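Local coordinates for ABC transporter substrate binding protein (Ribose) (Agrobacterium vitis, PDB 4WUT) that binds a pyranose sugar, here beta-D-fucopyranose, between two alpha/beta lobes, and probably delivers such sugars to an ABC transporter as its solute-binding component, at residues I154-Y159 and G214-N219; A85-P90 and P109-D114; I29-N34 and A63-I68; T262-S267 and V296-Q301; T222-G227 and N247-E252. All blocks are in the same frame, centred on the assembly; numbering follows the deposited sequence.

Contact 1 of 5, residues I154-Y159 and G214-N219; sequences IAVMSY and GIFGAN. With FCB (beta-D-fucopyranose), chain E.
The Tyr159 ring and the Asn219 amide lie stacked with their planes 8° apart, the amide covering one face of the ring. Asn219 ND2 sits offset toward the rim, 3.4 Å from Tyr159 CG, while Asn219 CB makes a CH-pi contact 3.8 Å from the ring centroid. Both CG atoms are placed between backbone N and carbonyl carbon (chi1 42° for Tyr159), which turns the two flat groups toward one another. Ala218 CB meets the ring at its edge, in plane.

Behind this pair, strands 154-158 and 214-217 run nearly parallel. Four backbone bonds hold the ladder, the shortest from Met157 N to Phe216 O at 2.8 Å. On the face bearing Ala155 and Ile215, the bent selenomethionine Met157 brings CG to within 3.7 Å of Ile215 CG1, and the two side chains pass each other at a slant.

Asn219 ND2 donates to fucose O4 (3.1 Å, 158° at the hydrogen) and is also bonded to Ser193 OG, while OD1 is bonded to Thr222. With Tyr159 OH bonded to Ser165, ring and amide are each tied at the polar end as well as stacked, so the sugar's O4 meets a donor whose rotation is fixed.

Contact 2 of 5, residues A85-P90 and P109-D114; sequences AILLAP and PVVIID. With FCB (beta-D-fucopyranose), chain E.
Asp114 OD1 accepts a hydrogen bond from fucose O2 at 2.6 Å, and Asp114 OD2 accepts from fucose O3 at 2.5 Å, an unusually short bond whose exact length is uncertain; one carboxylate thus clasps two neighbouring hydroxyls of the sugar. Lys31 NZ makes a further, long and weak ion pair with OD2. Asp114 follows directly on strand 110-113, and with CG opposite the backbone N across the CA-CB bond (chi1 175°) its carboxylate is carried out beyond the end of the strand.

The strand beneath it pairs in parallel with 85-88, their directions 12° apart. Alternating backbone bonds keep the register: Ile86 N gives to Pro109 O, Val111 N to Ile86 O, Leu88 N to Val111 O, and Ile113 N to Leu88 O at 2.9 Å. On the face of Leu87 and Val111, Leu87 CD1 reaches 3.7 Å from both Val111 CG1 and Ile113 CG2, so that one methyl bridges these alternate residues. On the reverse face Leu88 and Ile112 lie side by side pointing the same way, and Pro90 CD closes on Ile112 CG2 at 3.6 Å, the side chains nearly perpendicular.

These strands, with helix 97-105 between them, form a beta-alpha-beta unit. Strand 85-88 also bonds to 25-29; Leu87 and Val111 pack on helix 267-282, and Ile112 and Ile113 touch strand 127-130.

Contact 3 of 5, residues I29-N34 and A63-I68; sequences IVKTVN and AAESAI. With FCB (beta-D-fucopyranose), chain E.
Lys31 crosses Glu65 at a slant on its way to the sugar. Lys31 CB lies 3.7 Å from Glu65 CG. With the chain extended beyond CG (chi2 to chi4 all near 180°), CD passes 3.7 Å from Glu65 CD, CE lies 3.5 Å from fucose O3, and NZ donates to that O3 at 2.8 Å; NZ is also bonded to Ser115. Water 1 joins the charges: it accepts from Lys31 NZ and donates to Glu65 OE1, which stand 4.3 Å apart, beyond a salt bridge. Glu65 OE1 takes a hydrogen bond from fucose O4 at 2.8 Å and another from Ser193, while OE2 is held by Trp38. The two opposite charges thus serve adjacent sugar hydroxyls, and each would probably stabilise the other's ionised form.

Farther out, Thr32 CG2 meets Glu65 CG, and Asn34 ND2 donates to Ala63 O.

Both segments are loops, one leaving strand 25-29 for helix 36-49, the other running from strand 56-60 into helix 68-80; Trp38 of helix 36-49 packs on Lys31 and Thr32.

Contact 4 of 5, residues T262-S267 and V296-Q301; sequences TVVQGS and VVVTKQ. With FCB (beta-D-fucopyranose), chain E.
Val264 and Val298 each set CG2 opposite the carbonyl carbon and beside the backbone N (CG1 at chi1 -174° and 171°), which brings the two methyls together on one face of an antiparallel ladder. This is the pairing of strands 261-265 and 290-298 in the mixed sheet of a periplasmic binding protein fold, their short segments 142° apart in direction. Thr262 with Val298 and Val264 with Val296 are hydrogen-bonded pairs, each closed by two backbone bonds; between them Val263 and Val297 make a non-hydrogen-bonded pair, with CG2 atoms 4.3 Å apart on the other face. Thr262 OG1 is bonded to Asp245 O.

The CB of Gln265 points away from Val296-Gln301, and its extended chain carries NE2 to fucose O2, a nearly straight bond of 3.1 Å. OE1 is bonded to Thr131 and NE2 also to Asp245, which fixes which way round the amide lies. On the valine face, Val264 CG2 and Val298 CG2 stand 3.5 Å apart, closer than two methyl groups normally pack.

Contact 5 of 5, residues T222-G227 and N247-E252; sequences TAIGMG and NQDLQE
Asn247, the N-cap of helix 248-255, meets the end of Ile224, whose CD1 lies 3.4 Å from Asn247 ND2, the two side chains coming from opposite directions. A chi1 of 82° tucks CG in over the backbone and folds the amide back over the start of the helix. There OD1 accepts from Leu250 N at 3.1 Å with 167° at the hydrogen, the capping bond. Asn247 ND2 donates to Thr36 and, weakly, to Asp249 OD2, so both ends of this buried amide are occupied.

Asp249, next on the inward side, sets its CB 4.0 Å from Ile224 CG1 and forms a salt bridge through OD1 with Arg228. Arg228 is one turn on from Ile224 in helix 220-232, so the salt bridge runs between the two helices.

Leu250 completes the contact. Its CG is 3.8 Å from Ile224 CG1, the side chains crossing at about a right angle, and Leu250 CD2 reaches Ala223 CB at 3.7 Å. The helix axes approach to 9.8 Å at a crossing angle of 46°. No hydrogen bond links the two segments, whose mutual contacts are van der Waals, with the salt bridge to Arg228 beside them. Such packing of two successive helices joined through a strand, here 240-244, is typical of the alpha/beta lobes of periplasmic sugar-binding proteins.

How the contacts relate
Contacts 3, 2, 1, 5 and 4 follow in series along the chain. Contacts 2 and 3 belong to one side of the sugar and contacts 1, 4 and 5 to the other; the centres of 1 and 2 are about 27 Å apart, those of 2 and 3 about 14 Å. Strand 85-88 of contact 2 pairs directly with Ile29 of contact 3. Strand 214-217 of contact 1 runs on into helix 220-232 of contact 5, and helix 248-255 leads to strand 261-265 of contact 4. Contacts 1 to 4 all reach fucose from strand ends or adjoining loops, consistent with a binding protein that holds its ligand between two lobes.

Contact 1 of 5, residues I154-Y159 and G214-N219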
# COMPACT_ATOMS: atom_id res chain seq x y z
N ILE A 154 -16.39 15.26 -3.32
CA ILE A 154 -15.23 14.51 -3.75
C ILE A 154 -15.54 13.01 -3.66
O ILE A 154 -16.40 12.61 -2.89
CB ILE A 154 -13.97 14.82 -2.93
CG1 ILE A 154 -14.16 14.40 -1.48
CG2 ILE A 154 -13.57 16.30 -3.09
CD1 ILE A 154 -12.87 14.49 -0.66
N ALA A 155 -14.84 12.21 -4.45
CA ALA A 155 -15.03 10.76 -4.46
C ALA A 155 -13.85 10.04 -3.88
O ALA A 155 -12.70 10.45 -4.06
CB ALA A 155 -15.25 10.28 -5.88
N VAL A 156 -14.11 8.93 -3.18
CA VAL A 156 -13.07 8.09 -2.62
C VAL A 156 -13.08 6.74 -3.33
O VAL A 156 -14.05 5.96 -3.20
CB VAL A 156 -13.27 7.89 -1.11
CG1 VAL A 156 -12.29 6.86 -0.59
CG2 VAL A 156 -13.09 9.22 -0.40
N MSE A 157 -12.00 6.48 -4.06
CA MSE A 157 -11.77 5.22 -4.77
C MSE A 157 -10.78 4.42 -3.95
O MSE A 157 -9.57 4.72 -3.89
CB MSE A 157 -11.21 5.48 -6.18
CG MSE A 157 -11.89 6.63 -6.91
SE MSE A 157 -13.85 6.56 -6.99
CE MSE A 157 -14.09 5.07 -8.16
N SER A 158 -11.29 3.37 -3.30
CA SER A 158 -10.46 2.52 -2.47
C SER A 158 -10.26 1.15 -3.14
O SER A 158 -10.59 0.98 -4.30
CB SER A 158 -11.07 2.38 -1.09
OG SER A 158 -10.18 1.69 -0.22
N TYR A 159 -9.62 0.24 -2.42
CA TYR A 159 -9.14 -0.99 -3.03
C TYR A 159 -9.82 -2.20 -2.40
O TYR A 159 -10.86 -2.64 -2.89
CB TYR A 159 -7.59 -1.07 -3.03
CG TYR A 159 -6.81 -0.64 -1.84
CD1 TYR A 159 -6.68 0.70 -1.51
CD2 TYR A 159 -6.07 -1.56 -1.10
CE1 TYR A 159 -5.92 1.12 -0.46
CE2 TYR A 159 -5.29 -1.15 -0.04
CZ TYR A 159 -5.22 0.19 0.28
OH TYR A 159 -4.45 0.61 1.33
N GLY A 214 -13.20 16.75 -6.86
CA GLY A 214 -11.95 16.05 -6.61
C GLY A 214 -12.17 14.56 -6.41
O GLY A 214 -13.31 14.12 -6.23
N ILE A 215 -11.08 13.81 -6.44
CA ILE A 215 -11.16 12.34 -6.42
C ILE A 215 -9.83 11.79 -5.91
O ILE A 215 -8.74 12.25 -6.30
CB ILE A 215 -11.57 11.77 -7.81
CG1 ILE A 215 -11.78 10.25 -7.76
CG2 ILE A 215 -10.56 12.16 -8.89
CD1 ILE A 215 -12.51 9.73 -8.99
N PHE A 216 -9.94 10.85 -4.98
CA PHE A 216 -8.82 10.20 -4.30
C PHE A 216 -8.76 8.73 -4.66
O PHE A 216 -9.75 8.03 -4.57
CB PHE A 216 -9.03 10.39 -2.78
CG PHE A 216 -8.03 9.67 -1.91
CD1 PHE A 216 -6.67 9.82 -2.11
CD2 PHE A 216 -8.46 8.89 -0.84
CE1 PHE A 216 -5.75 9.20 -1.29
CE2 PHE A 216 -7.55 8.26 -0.04
CZ PHE A 216 -6.20 8.40 -0.27
N GLY A 217 -7.60 8.29 -5.12
CA GLY A 217 -7.33 6.90 -5.46
C GLY A 217 -6.32 6.32 -4.50
O GLY A 217 -5.16 6.74 -4.50
N ALA A 218 -6.72 5.35 -3.67
CA ALA A 218 -5.97 5.09 -2.46
C ALA A 218 -4.83 4.09 -2.54
O ALA A 218 -4.16 3.82 -1.53
CB ALA A 218 -6.93 4.71 -1.33
N ASN A 219 -4.61 3.48 -3.70
CA ASN A 219 -3.42 2.68 -3.92
C ASN A 219 -3.04 2.65 -5.40
O ASN A 219 -3.73 3.23 -6.25
CB ASN A 219 -3.54 1.26 -3.33
CG ASN A 219 -4.33 0.30 -4.21
OD1 ASN A 219 -5.09 0.68 -5.10
ND2 ASN A 219 -4.16 -0.98 -3.93
C1 FCB E . -0.00 -0.06 -1.84
C2 FCB E . -0.58 -0.67 -0.57
C3 FCB E . -0.47 -2.09 -0.56
C4 FCB E . -1.07 -2.70 -1.85
C5 FCB E . -0.38 -1.94 -3.02
C6 FCB E . -0.87 -2.43 -4.41
O1 FCB E . -0.44 1.21 -1.87
O2 FCB E . 0.20 -0.12 0.53
O3 FCB E . -1.18 -2.56 0.61
O4 FCB E . -2.51 -2.57 -1.87
O5 FCB E . -0.68 -0.61 -2.96

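Contact 2 of 5, residues A85-P90 and P109-D114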
# COMPACT_ATOMS: atom_id res chain seq x y z
N ALA A 85 12.11 -18.26 8.29
CA ALA A 85 11.45 -16.99 8.63
C ALA A 85 10.46 -16.58 7.55
O ALA A 85 10.55 -17.06 6.42
CB ALA A 85 12.48 -15.87 8.81
N ILE A 86 9.56 -15.69 7.91
CA ILE A 86 8.51 -15.25 7.01
C ILE A 86 8.41 -13.73 7.04
O ILE A 86 8.34 -13.12 8.11
CB ILE A 86 7.14 -15.84 7.40
CG1 ILE A 86 7.18 -17.37 7.29
CG2 ILE A 86 6.00 -15.20 6.56
CD1 ILE A 86 5.97 -18.07 7.86
N LEU A 87 8.45 -13.13 5.87
CA LEU A 87 8.17 -11.72 5.68
C LEU A 87 6.83 -11.65 4.99
O LEU A 87 6.71 -12.10 3.85
CB LEU A 87 9.23 -11.06 4.79
CG LEU A 87 9.17 -9.53 4.66
CD1 LEU A 87 9.36 -8.89 6.05
CD2 LEU A 87 10.17 -8.99 3.68
N LEU A 88 5.82 -11.10 5.67
CA LEU A 88 4.43 -11.19 5.20
C LEU A 88 3.79 -9.82 5.09
O LEU A 88 3.85 -9.03 6.04
CB LEU A 88 3.61 -12.02 6.19
CG LEU A 88 2.10 -12.13 5.91
CD1 LEU A 88 1.80 -12.82 4.57
CD2 LEU A 88 1.44 -12.86 7.06
N ALA A 89 3.18 -9.53 3.93
CA ALA A 89 2.27 -8.41 3.76
C ALA A 89 0.85 -8.99 3.72
O ALA A 89 0.39 -9.45 2.67
CB ALA A 89 2.54 -7.64 2.49
N PRO A 90 0.18 -9.02 4.87
CA PRO A 90 -1.06 -9.79 4.96
C PRO A 90 -2.18 -9.13 4.18
O PRO A 90 -2.39 -7.92 4.31
CB PRO A 90 -1.38 -9.79 6.46
CG PRO A 90 -0.69 -8.60 6.98
CD PRO A 90 0.57 -8.46 6.18
N PRO A 109 10.34 -16.88 13.09
CA PRO A 109 10.22 -15.42 13.13
C PRO A 109 9.35 -14.89 12.01
O PRO A 109 9.44 -15.38 10.88
CB PRO A 109 11.66 -14.95 12.93
CG PRO A 109 12.52 -16.08 13.38
CD PRO A 109 11.74 -17.33 13.03
N VAL A 110 8.49 -13.93 12.33
CA VAL A 110 7.62 -13.31 11.35
C VAL A 110 7.77 -11.79 11.47
O VAL A 110 7.71 -11.23 12.56
CB VAL A 110 6.15 -13.69 11.57
CG1 VAL A 110 5.25 -12.90 10.64
CG2 VAL A 110 5.92 -15.20 11.36
N VAL A 111 8.00 -11.14 10.34
CA VAL A 111 7.95 -9.69 10.28
C VAL A 111 6.83 -9.33 9.30
O VAL A 111 6.70 -9.95 8.25
CB VAL A 111 9.30 -9.13 9.84
CG1 VAL A 111 9.20 -7.64 9.50
CG2 VAL A 111 10.33 -9.37 10.93
N ILE A 112 6.00 -8.36 9.70
CA ILE A 112 4.89 -7.87 8.90
C ILE A 112 5.26 -6.58 8.20
O ILE A 112 5.86 -5.67 8.81
CB ILE A 112 3.64 -7.64 9.79
CG1 ILE A 112 3.29 -8.93 10.55
CG2 ILE A 112 2.47 -7.12 8.99
CD1 ILE A 112 2.85 -10.08 9.69
N ILE A 113 4.97 -6.51 6.90
CA ILE A 113 5.18 -5.28 6.15
C ILE A 113 3.88 -4.76 5.54
O ILE A 113 2.95 -5.54 5.26
CB ILE A 113 6.24 -5.45 5.05
CG1 ILE A 113 5.90 -6.64 4.15
CG2 ILE A 113 7.63 -5.59 5.67
CD1 ILE A 113 6.64 -6.64 2.84
N ASP A 114 3.82 -3.44 5.43
CA ASP A 114 2.84 -2.72 4.61
C ASP A 114 1.43 -2.62 5.20
O ASP A 114 0.87 -1.53 5.30
CB ASP A 114 2.75 -3.31 3.21
CG ASP A 114 1.67 -2.66 2.40
OD1 ASP A 114 1.88 -1.51 1.95
OD2 ASP A 114 0.57 -3.26 2.23
C1 FCB E . -0.00 -0.06 -1.84
C2 FCB E . -0.58 -0.67 -0.57
C3 FCB E . -0.47 -2.09 -0.56
C4 FCB E . -1.07 -2.70 -1.85
C5 FCB E . -0.38 -1.94 -3.02
C6 FCB E . -0.87 -2.43 -4.41
O1 FCB E . -0.44 1.21 -1.87
O2 FCB E . 0.20 -0.12 0.53
O3 FCB E . -1.18 -2.56 0.61
O4 FCB E . -2.51 -2.57 -1.87
O5 FCB E . -0.68 -0.61 -2.96

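Contact 3 of 5, residues I29-N34 and A63-I68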
# COMPACT_ATOMS: atom_id res chain seq x y z
N ILE A 29 6.11 -13.30 1.38
CA ILE A 29 4.75 -13.54 0.92
C ILE A 29 3.99 -12.23 0.87
O ILE A 29 3.78 -11.56 1.91
CB ILE A 29 4.03 -14.58 1.83
CG1 ILE A 29 4.75 -15.92 1.78
CG2 ILE A 29 2.55 -14.73 1.40
CD1 ILE A 29 4.27 -16.93 2.82
N VAL A 30 3.59 -11.83 -0.33
CA VAL A 30 2.95 -10.55 -0.53
C VAL A 30 1.54 -10.71 -1.08
O VAL A 30 1.10 -11.83 -1.31
CB VAL A 30 3.79 -9.62 -1.44
CG1 VAL A 30 5.14 -9.29 -0.77
CG2 VAL A 30 3.99 -10.22 -2.81
N LYS A 31 0.81 -9.61 -1.27
CA LYS A 31 -0.60 -9.73 -1.61
C LYS A 31 -0.85 -10.21 -3.04
O LYS A 31 -1.88 -10.80 -3.31
CB LYS A 31 -1.34 -8.42 -1.41
CG LYS A 31 -1.28 -7.85 0.03
CD LYS A 31 -2.14 -6.60 0.11
CE LYS A 31 -1.97 -5.83 1.41
NZ LYS A 31 -2.85 -4.64 1.39
N THR A 32 0.08 -9.89 -3.95
CA THR A 32 0.03 -10.38 -5.31
C THR A 32 1.40 -10.13 -5.91
O THR A 32 2.11 -9.22 -5.49
CB THR A 32 -1.03 -9.67 -6.17
OG1 THR A 32 -1.06 -10.27 -7.47
CG2 THR A 32 -0.76 -8.17 -6.30
N VAL A 33 1.81 -10.94 -6.87
CA VAL A 33 3.10 -10.71 -7.53
C VAL A 33 2.90 -9.81 -8.75
O VAL A 33 3.85 -9.17 -9.22
CB VAL A 33 3.77 -12.03 -7.93
CG1 VAL A 33 4.31 -12.73 -6.69
CG2 VAL A 33 2.79 -12.92 -8.70
N ASN A 34 1.66 -9.75 -9.23
CA ASN A 34 1.32 -8.95 -10.40
C ASN A 34 1.17 -7.47 -10.08
O ASN A 34 0.05 -6.94 -10.10
CB ASN A 34 -0.00 -9.45 -10.98
CG ASN A 34 0.03 -10.93 -11.30
OD1 ASN A 34 1.05 -11.45 -11.75
ND2 ASN A 34 -1.09 -11.62 -11.07
N ALA A 63 -2.77 -14.48 -7.04
CA ALA A 63 -3.00 -13.80 -8.30
C ALA A 63 -3.65 -12.45 -8.15
O ALA A 63 -3.62 -11.65 -9.07
CB ALA A 63 -3.84 -14.67 -9.19
N ALA A 64 -4.24 -12.18 -6.99
CA ALA A 64 -4.92 -10.91 -6.77
C ALA A 64 -4.95 -10.62 -5.28
O ALA A 64 -4.90 -11.53 -4.46
CB ALA A 64 -6.32 -10.97 -7.30
N GLU A 65 -5.02 -9.34 -4.92
CA GLU A 65 -5.04 -8.95 -3.52
C GLU A 65 -6.29 -9.37 -2.77
O GLU A 65 -6.28 -9.46 -1.55
CB GLU A 65 -4.85 -7.43 -3.37
CG GLU A 65 -3.52 -6.93 -3.94
CD GLU A 65 -3.04 -5.62 -3.37
OE1 GLU A 65 -3.84 -4.85 -2.74
OE2 GLU A 65 -1.82 -5.37 -3.54
N SER A 66 -7.35 -9.66 -3.52
CA SER A 66 -8.60 -10.15 -2.96
C SER A 66 -8.59 -11.65 -2.65
O SER A 66 -9.51 -12.17 -2.02
CB SER A 66 -9.75 -9.86 -3.94
OG SER A 66 -9.47 -10.34 -5.24
N ALA A 67 -7.55 -12.35 -3.12
CA ALA A 67 -7.43 -13.80 -2.92
C ALA A 67 -6.86 -14.10 -1.55
O ALA A 67 -5.68 -14.47 -1.44
CB ALA A 67 -6.53 -14.38 -3.96
N ILE A 68 -7.69 -13.96 -0.53
CA ILE A 68 -7.25 -14.06 0.85
C ILE A 68 -6.95 -15.51 1.26
O ILE A 68 -5.90 -15.80 1.86
CB ILE A 68 -8.31 -13.50 1.83
CG1 ILE A 68 -8.84 -12.14 1.37
CG2 ILE A 68 -7.77 -13.41 3.21
CD1 ILE A 68 -7.77 -11.17 1.16
C1 FCB E . -0.00 -0.06 -1.84
C2 FCB E . -0.58 -0.67 -0.57
C3 FCB E . -0.47 -2.09 -0.56
C4 FCB E . -1.07 -2.70 -1.85
C5 FCB E . -0.38 -1.94 -3.02
C6 FCB E . -0.87 -2.43 -4.41
O1 FCB E . -0.44 1.21 -1.87
O2 FCB E . 0.20 -0.12 0.53
O3 FCB E . -1.18 -2.56 0.61
O4 FCB E . -2.51 -2.57 -1.87
O5 FCB E . -0.68 -0.61 -2.96
O HOH W 1 -5.03 -4.85 -0.17
O HOH W 2 -3.65 -12.10 -1.52

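Contact 4 of 5, residues T262-S267 and V296-Q301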
# COMPACT_ATOMS: atom_id res chain seq x y z
N THR A 262 0.68 12.53 -5.76
CA THR A 262 0.56 11.13 -5.35
C THR A 262 1.42 10.92 -4.10
O THR A 262 2.53 11.46 -4.03
CB THR A 262 0.91 10.16 -6.52
OG1 THR A 262 0.57 8.82 -6.14
CG2 THR A 262 2.36 10.23 -6.90
N VAL A 263 0.89 10.17 -3.13
CA VAL A 263 1.58 9.93 -1.87
C VAL A 263 2.39 8.64 -2.03
O VAL A 263 1.81 7.55 -2.21
CB VAL A 263 0.58 9.81 -0.68
CG1 VAL A 263 1.30 9.60 0.63
CG2 VAL A 263 -0.34 11.03 -0.62
N VAL A 264 3.70 8.75 -1.92
CA VAL A 264 4.60 7.67 -2.25
C VAL A 264 5.24 7.11 -0.99
O VAL A 264 5.77 7.85 -0.15
CB VAL A 264 5.69 8.13 -3.26
CG1 VAL A 264 6.53 6.95 -3.71
CG2 VAL A 264 5.03 8.82 -4.46
N GLN A 265 5.20 5.79 -0.89
CA GLN A 265 5.67 5.04 0.27
C GLN A 265 7.11 4.54 0.11
O GLN A 265 7.72 4.67 -0.95
CB GLN A 265 4.76 3.83 0.51
CG GLN A 265 3.30 4.15 0.55
CD GLN A 265 2.50 2.91 0.81
OE1 GLN A 265 2.42 2.44 1.95
NE2 GLN A 265 1.96 2.33 -0.23
N GLY A 266 7.66 3.98 1.18
CA GLY A 266 9.00 3.40 1.15
C GLY A 266 8.95 1.93 0.80
O GLY A 266 9.32 1.06 1.61
N SER A 267 8.49 1.63 -0.40
CA SER A 267 8.30 0.22 -0.77
C SER A 267 9.61 -0.59 -0.83
O SER A 267 9.70 -1.72 -0.34
CB SER A 267 7.52 0.10 -2.08
OG SER A 267 8.16 0.74 -3.15
N VAL A 296 6.49 10.45 1.03
CA VAL A 296 6.73 11.70 0.34
C VAL A 296 5.51 12.02 -0.52
O VAL A 296 5.05 11.18 -1.30
CB VAL A 296 7.97 11.61 -0.55
CG1 VAL A 296 8.24 12.96 -1.26
CG2 VAL A 296 9.17 11.18 0.25
N VAL A 297 4.97 13.22 -0.37
CA VAL A 297 3.90 13.67 -1.24
C VAL A 297 4.55 14.26 -2.47
O VAL A 297 5.20 15.30 -2.41
CB VAL A 297 2.99 14.71 -0.56
CG1 VAL A 297 1.92 15.20 -1.53
CG2 VAL A 297 2.33 14.10 0.68
N VAL A 298 4.37 13.57 -3.59
CA VAL A 298 5.04 13.92 -4.84
C VAL A 298 4.08 14.71 -5.73
O VAL A 298 2.96 14.28 -6.01
CB VAL A 298 5.49 12.65 -5.59
CG1 VAL A 298 5.97 13.02 -6.97
CG2 VAL A 298 6.58 11.91 -4.84
N THR A 299 4.59 15.86 -6.19
CA THR A 299 3.85 16.80 -7.02
C THR A 299 4.79 17.32 -8.10
O THR A 299 5.97 16.95 -8.14
CB THR A 299 3.40 18.02 -6.20
OG1 THR A 299 4.56 18.78 -5.81
CG2 THR A 299 2.61 17.60 -4.97
N LYS A 300 4.27 18.18 -8.97
CA LYS A 300 5.11 18.85 -9.96
C LYS A 300 6.18 19.72 -9.30
O LYS A 300 7.20 20.04 -9.92
CB LYS A 300 4.23 19.72 -10.88
CG LYS A 300 3.53 19.00 -12.03
CD LYS A 300 2.62 19.99 -12.79
CE LYS A 300 1.96 19.40 -14.03
NZ LYS A 300 1.03 20.39 -14.71
N GLN A 301 5.95 20.12 -8.06
CA GLN A 301 6.90 21.00 -7.36
C GLN A 301 8.10 20.26 -6.76
O GLN A 301 9.06 20.91 -6.37
CB GLN A 301 6.19 21.79 -6.25
CG GLN A 301 5.18 22.84 -6.73
CD GLN A 301 3.86 22.26 -7.20
OE1 GLN A 301 3.51 22.40 -8.37
NE2 GLN A 301 3.13 21.63 -6.30
C1 FCB E . -0.00 -0.06 -1.84
C2 FCB E . -0.58 -0.67 -0.57
C3 FCB E . -0.47 -2.09 -0.56
C4 FCB E . -1.07 -2.70 -1.85
C5 FCB E . -0.38 -1.94 -3.02
C6 FCB E . -0.87 -2.43 -4.41
O1 FCB E . -0.44 1.21 -1.87
O2 FCB E . 0.20 -0.12 0.53
O3 FCB E . -1.18 -2.56 0.61
O4 FCB E . -2.51 -2.57 -1.87
O5 FCB E . -0.68 -0.61 -2.96

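Contact 5 of 5, residues T222-G227 and N247-E252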
# COMPACT_ATOMS: atom_id res chain seq x y z
N THR A 222 -5.49 1.39 -8.18
CA THR A 222 -6.72 2.16 -8.15
C THR A 222 -6.45 3.53 -8.74
O THR A 222 -7.24 4.06 -9.52
CB THR A 222 -7.30 2.26 -6.73
OG1 THR A 222 -7.52 0.95 -6.19
CG2 THR A 222 -8.56 3.03 -6.71
N ALA A 223 -5.31 4.10 -8.36
CA ALA A 223 -4.97 5.44 -8.85
C ALA A 223 -4.66 5.43 -10.33
O ALA A 223 -4.95 6.41 -11.03
CB ALA A 223 -3.80 5.99 -8.05
N ILE A 224 -4.06 4.36 -10.83
CA ILE A 224 -3.79 4.24 -12.27
C ILE A 224 -5.10 4.14 -13.04
O ILE A 224 -5.33 4.83 -14.03
CB ILE A 224 -2.88 3.06 -12.57
CG1 ILE A 224 -1.49 3.32 -11.96
CG2 ILE A 224 -2.78 2.85 -14.09
CD1 ILE A 224 -0.54 2.18 -11.99
N GLY A 225 -6.00 3.27 -12.60
CA GLY A 225 -7.27 3.19 -13.28
C GLY A 225 -8.03 4.50 -13.24
O GLY A 225 -8.70 4.86 -14.19
N MSE A 226 -7.97 5.17 -12.10
CA MSE A 226 -8.58 6.48 -11.91
C MSE A 226 -8.03 7.49 -12.91
O MSE A 226 -8.80 8.17 -13.60
CB MSE A 226 -8.29 6.96 -10.49
CG MSE A 226 -8.86 8.32 -10.17
SE MSE A 226 -8.30 8.90 -8.41
CE MSE A 226 -6.43 9.27 -8.79
N GLY A 227 -6.72 7.57 -13.02
CA GLY A 227 -6.13 8.53 -13.93
C GLY A 227 -6.54 8.25 -15.35
O GLY A 227 -6.88 9.16 -16.11
N ASN A 247 4.77 4.47 -9.39
CA ASN A 247 5.34 3.82 -10.56
C ASN A 247 5.37 4.76 -11.76
O ASN A 247 5.02 5.92 -11.65
CB ASN A 247 4.59 2.52 -10.87
CG ASN A 247 3.32 2.75 -11.64
OD1 ASN A 247 2.74 3.83 -11.67
ND2 ASN A 247 2.84 1.67 -12.27
N GLN A 248 5.78 4.23 -12.91
CA GLN A 248 5.92 5.07 -14.11
C GLN A 248 4.60 5.73 -14.53
O GLN A 248 4.57 6.92 -14.88
CB GLN A 248 6.51 4.26 -15.26
CG GLN A 248 7.91 3.73 -15.00
CD GLN A 248 8.90 4.83 -14.65
OE1 GLN A 248 9.02 5.83 -15.37
NE2 GLN A 248 9.63 4.64 -13.56
N ASP A 249 3.49 5.00 -14.49
CA ASP A 249 2.21 5.58 -14.90
C ASP A 249 1.84 6.77 -14.01
O ASP A 249 1.34 7.78 -14.47
CB ASP A 249 1.06 4.57 -14.81
CG ASP A 249 1.28 3.35 -15.67
OD1 ASP A 249 0.88 3.39 -16.84
OD2 ASP A 249 1.81 2.34 -15.16
N LEU A 250 2.01 6.61 -12.71
CA LEU A 250 1.65 7.65 -11.76
C LEU A 250 2.59 8.86 -11.88
O LEU A 250 2.14 10.01 -11.82
CB LEU A 250 1.59 7.09 -10.34
CG LEU A 250 0.48 6.04 -10.18
CD1 LEU A 250 0.62 5.26 -8.88
CD2 LEU A 250 -0.86 6.74 -10.24
N GLN A 251 3.87 8.61 -12.10
CA GLN A 251 4.81 9.70 -12.34
C GLN A 251 4.35 10.50 -13.56
O GLN A 251 4.37 11.74 -13.54
CB GLN A 251 6.21 9.16 -12.58
CG GLN A 251 6.88 8.67 -11.34
CD GLN A 251 8.21 7.98 -11.63
OE1 GLN A 251 9.10 8.56 -12.26
NE2 GLN A 251 8.33 6.72 -11.18
N GLU A 252 3.94 9.79 -14.60
CA GLU A 252 3.50 10.47 -15.83
C GLU A 252 2.23 11.30 -15.64
O GLU A 252 2.12 12.41 -16.20
CB GLU A 252 3.33 9.48 -16.98
CG GLU A 252 4.66 8.96 -17.50
CD GLU A 252 5.65 10.09 -17.80
OE1 GLU A 252 5.50 10.75 -18.86
OE2 GLU A 252 6.56 10.34 -16.97